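Local coordinates for putative extracellular solute-binding protein (Bordetella bronchiseptica, PDB 4P56), which binds mandelate and probably delivers such aromatic acids to a TRAP-type membrane transporter, at residues D78-D82 with G83-V87; V293-D297 with A298-A302; D316-A320 with K321-G325. One frame throughout, in Å; residues are numbered along the deposited sequence.

Overall arrangement
All three contacts are local, each closing a short turn within one continuous run of chain, and they follow one another in series without nesting or crossing. Interaction 1 (78-87) comes first, where helix 76-81 ends and the chain turns into strand 87-91. Interaction 2 (293-302) follows much later, at the passage from strand 291-294, an outermost strand of the six-stranded mixed sheet, into helix 297-307. Interaction 3 (316-325) joins the end of helix 310-320 to the start of helix 325-340. Interactions 1 and 2 lie on opposite sides of the chain's centre, their own centres about 43 Å apart, and the centre of interaction 3 is about 29 Å and 32 Å from theirs.

Interaction 1: residues D78-D82 with G83-V87; sequences DAVRD and GLVDV
In Val80, chi1 of 168° sets CG1 opposite the backbone N and leaves CG2 facing Val85, whose own chi1 of -62° puts CG2 in the crowded position between N and the carbonyl carbon. The two CG2 methyls meet at 3.8 Å, the side chains crossing at about a right angle. Ala79 CB lies against the same Val85 methyl and also touches Leu84 CD2, so Ala79 and Val80 of the last helical turn pack against Leu84 and Val85 of the chain that follows.

Backbone bonds close the turn. Leu84 N donates to Ala79 O at 2.9 Å and Gly83 N to Val80 O at 3.0 Å, while Val85 N makes a longer, weak bond to Ala79 O. With Gly83 at positive phi (85°), this is a Schellman motif, a backbone conformation that suits glycine. Val80 CA also points its hydrogen almost straight at Val85 O, 3.5 Å away.

On the helix, Arg81 presents NE and NH2 together to one oxygen of Asp78. Its NH2 reaches Asp78 OD1 at 2.8 Å and NE the same atom at 3.1 Å, both from one face of the carboxylate, with the oxygen in the guanidinium plane. Arg81 NH1 forms a second salt bridge, to Asp82 OD1 at 2.9 Å, so one guanidinium links two carboxylates and its rotation is probably restrained.

Asp86 OD2 accepts from Thr30 N of strand 28-31, and Asn243 ND2 donates to Val80 O. Val80 also packs on Ile241 of strand 237-242, and the chain beyond the turn lies along strand 28-31 before entering 87-91.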
loop_
_atom_site.group_PDB
_atom_site.type_symbol
_atom_site.label_atom_id
_atom_site.label_comp_id
_atom_site.label_asym_id
_atom_site.label_seq_id
_atom_site.Cartn_x
_atom_site.Cartn_y
_atom_site.Cartn_z
ATOM N N ASP A 78 2.058 -15.406 -7.334
ATOM C CA ASP A 78 2.166 -16.755 -7.890
ATOM C C ASP A 78 2.768 -17.770 -6.890
ATOM O O ASP A 78 2.400 -18.947 -6.918
ATOM C CB ASP A 78 2.983 -16.751 -9.186
ATOM C CG ASP A 78 2.216 -16.131 -10.356
ATOM O OD1 ASP A 78 0.974 -16.160 -10.320
ATOM O OD2 ASP A 78 2.852 -15.591 -11.279
ATOM N N ALA A 79 3.692 -17.331 -6.040
ATOM C CA ALA A 79 4.258 -18.238 -5.027
ATOM C C ALA A 79 3.130 -18.812 -4.195
ATOM O O ALA A 79 3.110 -20.019 -3.905
ATOM C CB ALA A 79 5.259 -17.541 -4.155
ATOM N N VAL A 80 2.162 -17.970 -3.845
ATOM C CA VAL A 80 1.008 -18.461 -3.079
ATOM C C VAL A 80 0.095 -19.348 -3.933
ATOM O O VAL A 80 -0.271 -20.468 -3.517
ATOM C CB VAL A 80 0.233 -17.284 -2.389
ATOM C CG1 VAL A 80 -1.100 -17.747 -1.842
ATOM C CG2 VAL A 80 1.085 -16.716 -1.288
ATOM N N ARG A 81 -0.234 -18.873 -5.139
ATOM C CA ARG A 81 -1.132 -19.588 -6.005
ATOM C C ARG A 81 -0.573 -20.971 -6.323
ATOM O O ARG A 81 -1.307 -21.952 -6.348
ATOM C CB ARG A 81 -1.365 -18.796 -7.297
ATOM C CG ARG A 81 -2.487 -19.362 -8.178
ATOM C CD ARG A 81 -2.685 -18.437 -9.391
ATOM N NE ARG A 81 -1.389 -18.157 -10.008
ATOM C CZ ARG A 81 -0.637 -19.075 -10.622
ATOM N NH1 ARG A 81 -1.056 -20.329 -10.728
ATOM N NH2 ARG A 81 0.527 -18.747 -11.152
ATOM N N ASP A 82 0.741 -21.046 -6.512
ATOM C CA ASP A 82 1.397 -22.293 -6.902
ATOM C C ASP A 82 1.702 -23.189 -5.703
ATOM O O ASP A 82 2.184 -24.302 -5.854
ATOM C CB ASP A 82 2.707 -21.983 -7.634
ATOM C CG ASP A 82 2.493 -21.229 -8.945
ATOM O OD1 ASP A 82 1.353 -21.193 -9.444
ATOM O OD2 ASP A 82 3.473 -20.657 -9.466
ATOM N N GLY A 83 1.465 -22.706 -4.493
ATOM C CA GLY A 83 1.650 -23.547 -3.317
ATOM C C GLY A 83 3.079 -23.608 -2.777
ATOM O O GLY A 83 3.409 -24.467 -1.948
ATOM N N LEU A 84 3.933 -22.709 -3.256
ATOM C CA LEU A 84 5.314 -22.599 -2.780
ATOM C C LEU A 84 5.360 -22.093 -1.349
ATOM O O LEU A 84 6.210 -22.521 -0.536
ATOM C CB LEU A 84 6.118 -21.669 -3.701
ATOM C CG LEU A 84 7.580 -21.392 -3.319
ATOM C CD1 LEU A 84 8.403 -22.712 -3.290
ATOM C CD2 LEU A 84 8.133 -20.402 -4.305
ATOM N N VAL A 85 4.435 -21.196 -1.020
ATOM C CA VAL A 85 4.248 -20.740 0.364
ATOM C C VAL A 85 2.773 -20.582 0.597
ATOM O O VAL A 85 1.993 -20.498 -0.364
ATOM C CB VAL A 85 4.948 -19.375 0.663
ATOM C CG1 VAL A 85 6.455 -19.508 0.463
ATOM C CG2 VAL A 85 4.373 -18.255 -0.199
ATOM N N ASP A 86 2.367 -20.533 1.866
ATOM C CA ASP A 86 0.956 -20.556 2.191
ATOM C C ASP A 86 0.332 -19.150 2.240
ATOM O O ASP A 86 -0.818 -18.985 1.835
ATOM C CB ASP A 86 0.719 -21.233 3.539
ATOM C CG ASP A 86 1.003 -22.733 3.508
ATOM O OD1 ASP A 86 0.538 -23.409 2.562
ATOM O OD2 ASP A 86 1.710 -23.224 4.421
ATOM N N VAL A 87 1.086 -18.174 2.735
ATOM C CA VAL A 87 0.576 -16.836 2.996
ATOM C C VAL A 87 1.590 -15.778 2.587
ATOM O O VAL A 87 2.791 -15.954 2.751
ATOM C CB VAL A 87 0.264 -16.661 4.505
ATOM C CG1 VAL A 87 -0.173 -15.237 4.837
ATOM C CG2 VAL A 87 -0.790 -17.714 4.940
#

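Interaction 2: residues V293-D297 with A298-A302; sequences VKADD and ALIEA
Asp296 and Leu299 meet where strand 291-294 gives way to helix 297-307, and the first turn is closed by Ile300 N donating to Asp296 O at 3.1 Å, almost straight at 177°, and by Glu301 N donating to Asp297 O.

Asp296 is the N-cap. Its CG stands between the backbone N and the carbonyl carbon (chi1 68°), which turns OD1 back over the opening turn to accept from Leu299 N at 3.0 Å. The amide arrives nearly in line with the carboxylate C-O bond, and the CB atoms of Ala298 and Leu299 also come close to this oxygen.

Next to the cap, Ala295 CB points at the helix and is met by two branches: Leu299 CD2 and Ile300 CG1, each at 3.8 Å. The Ile300 chain continues past it, bringing CD1 to 3.6 Å from Ala295 O. Ala295 and Leu299 also rest on Thr227 of the adjacent strand 225-228, while Ile300 touches Pro230.

One turn on, Glu301 holds CG anti to its carbonyl carbon (chi1 -78°), 3.4 Å from Asp297 O, and a bend at chi2 then turns the carboxylate. One water donates to both Asp297 O and Glu301 OE2, and that carboxylate oxygen also forms a salt bridge with Arg304.

The capping carboxylate supplies an acceptor to Leu299 N in the first turn, where amides lack the carbonyl of a preceding helical turn, and its negative charge at the N-terminal end of the helix is probably favourable to the helix dipole.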
loop_
_atom_site.group_PDB
_atom_site.type_symbol
_atom_site.label_atom_id
_atom_site.label_comp_id
_atom_site.label_asym_id
_atom_site.label_seq_id
_atom_site.Cartn_x
_atom_site.Cartn_y
_atom_site.Cartn_z
ATOM N N VAL A 293 8.546 20.742 2.815
ATOM C CA VAL A 293 7.583 21.647 2.196
ATOM C C VAL A 293 6.171 21.136 2.434
ATOM O O VAL A 293 5.930 19.925 2.392
ATOM C CB VAL A 293 7.856 21.765 0.675
ATOM C CG1 VAL A 293 6.814 22.636 -0.017
ATOM C CG2 VAL A 293 9.234 22.319 0.443
ATOM N N LYS A 294 5.251 22.052 2.727
ATOM C CA LYS A 294 3.824 21.741 2.669
ATOM C C LYS A 294 3.317 22.287 1.347
ATOM O O LYS A 294 3.417 23.480 1.086
ATOM C CB LYS A 294 3.051 22.370 3.822
ATOM C CG LYS A 294 1.545 22.071 3.786
ATOM C CD LYS A 294 0.877 22.455 5.113
ATOM C CE LYS A 294 -0.623 22.165 5.145
ATOM N NZ LYS A 294 -1.451 23.206 4.460
ATOM N N ALA A 295 2.765 21.415 0.512
ATOM C CA ALA A 295 2.278 21.834 -0.796
ATOM C C ALA A 295 1.372 23.037 -0.630
ATOM O O ALA A 295 0.434 22.990 0.152
ATOM C CB ALA A 295 1.506 20.691 -1.467
ATOM N N ASP A 296 1.627 24.114 -1.357
ATOM C CA ASP A 296 0.753 25.289 -1.220
ATOM C C ASP A 296 -0.474 25.092 -2.094
ATOM O O ASP A 296 -0.529 24.123 -2.852
ATOM C CB ASP A 296 1.489 26.604 -1.496
ATOM C CG ASP A 296 1.907 26.770 -2.946
ATOM O OD1 ASP A 296 1.423 26.042 -3.821
ATOM O OD2 ASP A 296 2.717 27.675 -3.215
ATOM N N ASP A 297 -1.470 25.964 -1.960
ATOM C CA ASP A 297 -2.752 25.746 -2.626
ATOM C C ASP A 297 -2.604 25.654 -4.139
ATOM O O ASP A 297 -3.356 24.928 -4.786
ATOM C CB ASP A 297 -3.770 26.838 -2.263
ATOM C CG ASP A 297 -4.198 26.783 -0.804
ATOM O OD1 ASP A 297 -4.066 25.711 -0.181
ATOM O OD2 ASP A 297 -4.669 27.807 -0.279
ATOM N N ALA A 298 -1.653 26.400 -4.710
ATOM C CA ALA A 298 -1.471 26.401 -6.168
ATOM C C ALA A 298 -0.944 25.042 -6.640
ATOM O O ALA A 298 -1.408 24.488 -7.640
ATOM C CB ALA A 298 -0.526 27.528 -6.600
ATOM N N LEU A 299 0.014 24.493 -5.909
ATOM C CA LEU A 299 0.575 23.198 -6.293
ATOM C C LEU A 299 -0.455 22.081 -6.205
ATOM O O LEU A 299 -0.549 21.250 -7.100
ATOM C CB LEU A 299 1.775 22.880 -5.422
ATOM C CG LEU A 299 2.381 21.498 -5.584
ATOM C CD1 LEU A 299 2.811 21.246 -7.015
ATOM C CD2 LEU A 299 3.572 21.402 -4.623
ATOM N N ILE A 300 -1.212 22.064 -5.115
ATOM C CA ILE A 300 -2.298 21.121 -4.938
ATOM C C ILE A 300 -3.273 21.224 -6.114
ATOM O O ILE A 300 -3.616 20.221 -6.733
ATOM C CB ILE A 300 -3.042 21.397 -3.604
ATOM C CG1 ILE A 300 -2.158 21.016 -2.396
ATOM C CG2 ILE A 300 -4.376 20.643 -3.538
ATOM C CD1 ILE A 300 -2.656 21.617 -1.075
ATOM N N GLU A 301 -3.688 22.441 -6.460
ATOM C CA GLU A 301 -4.670 22.590 -7.532
ATOM C C GLU A 301 -4.115 22.146 -8.879
ATOM O O GLU A 301 -4.832 21.533 -9.680
ATOM C CB GLU A 301 -5.201 24.027 -7.592
ATOM C CG GLU A 301 -6.229 24.296 -6.506
ATOM C CD GLU A 301 -7.352 23.257 -6.530
ATOM O OE1 GLU A 301 -7.955 23.064 -7.617
ATOM O OE2 GLU A 301 -7.606 22.622 -5.475
ATOM N N ALA A 302 -2.834 22.420 -9.117
ATOM C CA ALA A 302 -2.193 21.977 -10.344
ATOM C C ALA A 302 -2.159 20.454 -10.406
ATOM O O ALA A 302 -2.383 19.867 -11.470
ATOM C CB ALA A 302 -0.795 22.547 -10.447
HETATM O O HOH W 1 -6.043 24.203 -3.304
#

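Interaction 3: residues D316-A320 with K321-G325; sequences DAAKA and KGIDG
Ala318 CB and Ile323 CD1 press together at 3.5 Å, closer than usual for two carbons, with Ile323 CG1 at 3.6 Å from the same methyl. Ile323 carries CG1 between its backbone N and carbonyl carbon (chi1 71°), which folds the ethyl arm back over the last helical turn and brings CG1 to 3.3 Å from Ala318 O. Gly325 CA touches the same methyl, Ala318 CB, at 3.7 Å.

The backbone holds the isoleucine there. Ile323 N donates to Ala318 O at 3.0 Å, Gly322 N to Lys319 O at 3.1 Å, and Lys321 N to Ala317 O. Lys321 CG, beside its own backbone N (chi1 -71°), passes Ala317 O; the bend at chi2 then turns the rest of the chain, and the side chain touches Leu101 and Ala132.

Further out, Asp324 centres an inverse gamma turn, and its OD1 caps Ala327 N of the next helix.

Gly322, at a phi of 80°, is the first residue to leave helical geometry: a Schellman motif ends helix 310-320, and an aspartate N-cap opens helix 325-340, together forming a compact helix-to-helix connection.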
loop_
_atom_site.group_PDB
_atom_site.type_symbol
_atom_site.label_atom_id
_atom_site.label_comp_id
_atom_site.label_asym_id
_atom_site.label_seq_id
_atom_site.Cartn_x
_atom_site.Cartn_y
_atom_site.Cartn_z
ATOM N N ASP A 316 -14.875 3.846 -15.276
ATOM C CA ASP A 316 -15.006 3.087 -16.531
ATOM C C ASP A 316 -14.597 1.625 -16.324
ATOM O O ASP A 316 -15.210 0.717 -16.894
ATOM C CB ASP A 316 -14.141 3.683 -17.643
ATOM C CG ASP A 316 -14.659 5.028 -18.157
ATOM O OD1 ASP A 316 -15.840 5.393 -17.929
ATOM O OD2 ASP A 316 -13.845 5.729 -18.807
ATOM N N ALA A 317 -13.564 1.408 -15.510
ATOM C CA ALA A 317 -13.060 0.053 -15.199
ATOM C C ALA A 317 -14.069 -0.688 -14.335
ATOM O O ALA A 317 -14.299 -1.898 -14.509
ATOM C CB ALA A 317 -11.680 0.130 -14.496
ATOM N N ALA A 318 -14.694 0.040 -13.418
ATOM C CA ALA A 318 -15.712 -0.554 -12.534
ATOM C C ALA A 318 -16.884 -1.041 -13.365
ATOM O O ALA A 318 -17.414 -2.158 -13.167
ATOM C CB ALA A 318 -16.212 0.482 -11.513
ATOM N N LYS A 319 -17.284 -0.218 -14.322
ATOM C CA LYS A 319 -18.404 -0.581 -15.193
ATOM C C LYS A 319 -18.026 -1.806 -16.012
ATOM O O LYS A 319 -18.836 -2.730 -16.188
ATOM C CB LYS A 319 -18.769 0.584 -16.119
ATOM C CG LYS A 319 -19.942 0.299 -17.020
ATOM C CD LYS A 319 -20.220 1.467 -17.987
ATOM C CE LYS A 319 -21.627 1.404 -18.549
ATOM N NZ LYS A 319 -21.922 2.594 -19.398
ATOM N N ALA A 320 -16.798 -1.819 -16.523
ATOM C CA ALA A 320 -16.333 -2.975 -17.312
ATOM C C ALA A 320 -16.362 -4.260 -16.463
ATOM O O ALA A 320 -16.663 -5.328 -16.969
ATOM C CB ALA A 320 -14.930 -2.733 -17.856
ATOM N N LYS A 321 -16.052 -4.148 -15.173
ATOM C CA LYS A 321 -15.998 -5.312 -14.325
ATOM C C LYS A 321 -17.355 -5.674 -13.747
ATOM O O LYS A 321 -17.456 -6.611 -12.940
ATOM C CB LYS A 321 -15.013 -5.114 -13.165
ATOM C CG LYS A 321 -13.562 -5.102 -13.589
ATOM C CD LYS A 321 -13.099 -6.469 -14.094
ATOM C CE LYS A 321 -11.572 -6.489 -14.274
ATOM N NZ LYS A 321 -11.016 -7.777 -14.755
ATOM N N GLY A 322 -18.395 -4.935 -14.106
ATOM C CA GLY A 322 -19.727 -5.317 -13.687
ATOM C C GLY A 322 -20.066 -4.915 -12.261
ATOM O O GLY A 322 -20.993 -5.442 -11.669
ATOM N N ILE A 323 -19.340 -3.964 -11.706
ATOM C CA ILE A 323 -19.658 -3.531 -10.338
ATOM C C ILE A 323 -20.308 -2.163 -10.323
ATOM O O ILE A 323 -20.275 -1.437 -11.336
ATOM C CB ILE A 323 -18.423 -3.523 -9.445
ATOM C CG1 ILE A 323 -17.503 -2.395 -9.840
ATOM C CG2 ILE A 323 -17.707 -4.873 -9.437
ATOM C CD1 ILE A 323 -17.630 -1.284 -8.880
ATOM N N ASP A 324 -20.914 -1.819 -9.181
ATOM C CA ASP A 324 -21.521 -0.501 -8.971
ATOM C C ASP A 324 -20.481 0.563 -8.561
ATOM O O ASP A 324 -20.224 0.803 -7.381
ATOM C CB ASP A 324 -22.630 -0.567 -7.920
ATOM C CG ASP A 324 -23.497 0.701 -7.905
ATOM O OD1 ASP A 324 -23.063 1.754 -8.432
ATOM O OD2 ASP A 324 -24.599 0.643 -7.338
ATOM N N GLY A 325 -19.905 1.184 -9.568
ATOM C CA GLY A 325 -18.796 2.104 -9.395
ATOM C C GLY A 325 -19.196 3.267 -8.509
ATOM O O GLY A 325 -18.525 3.526 -7.519
#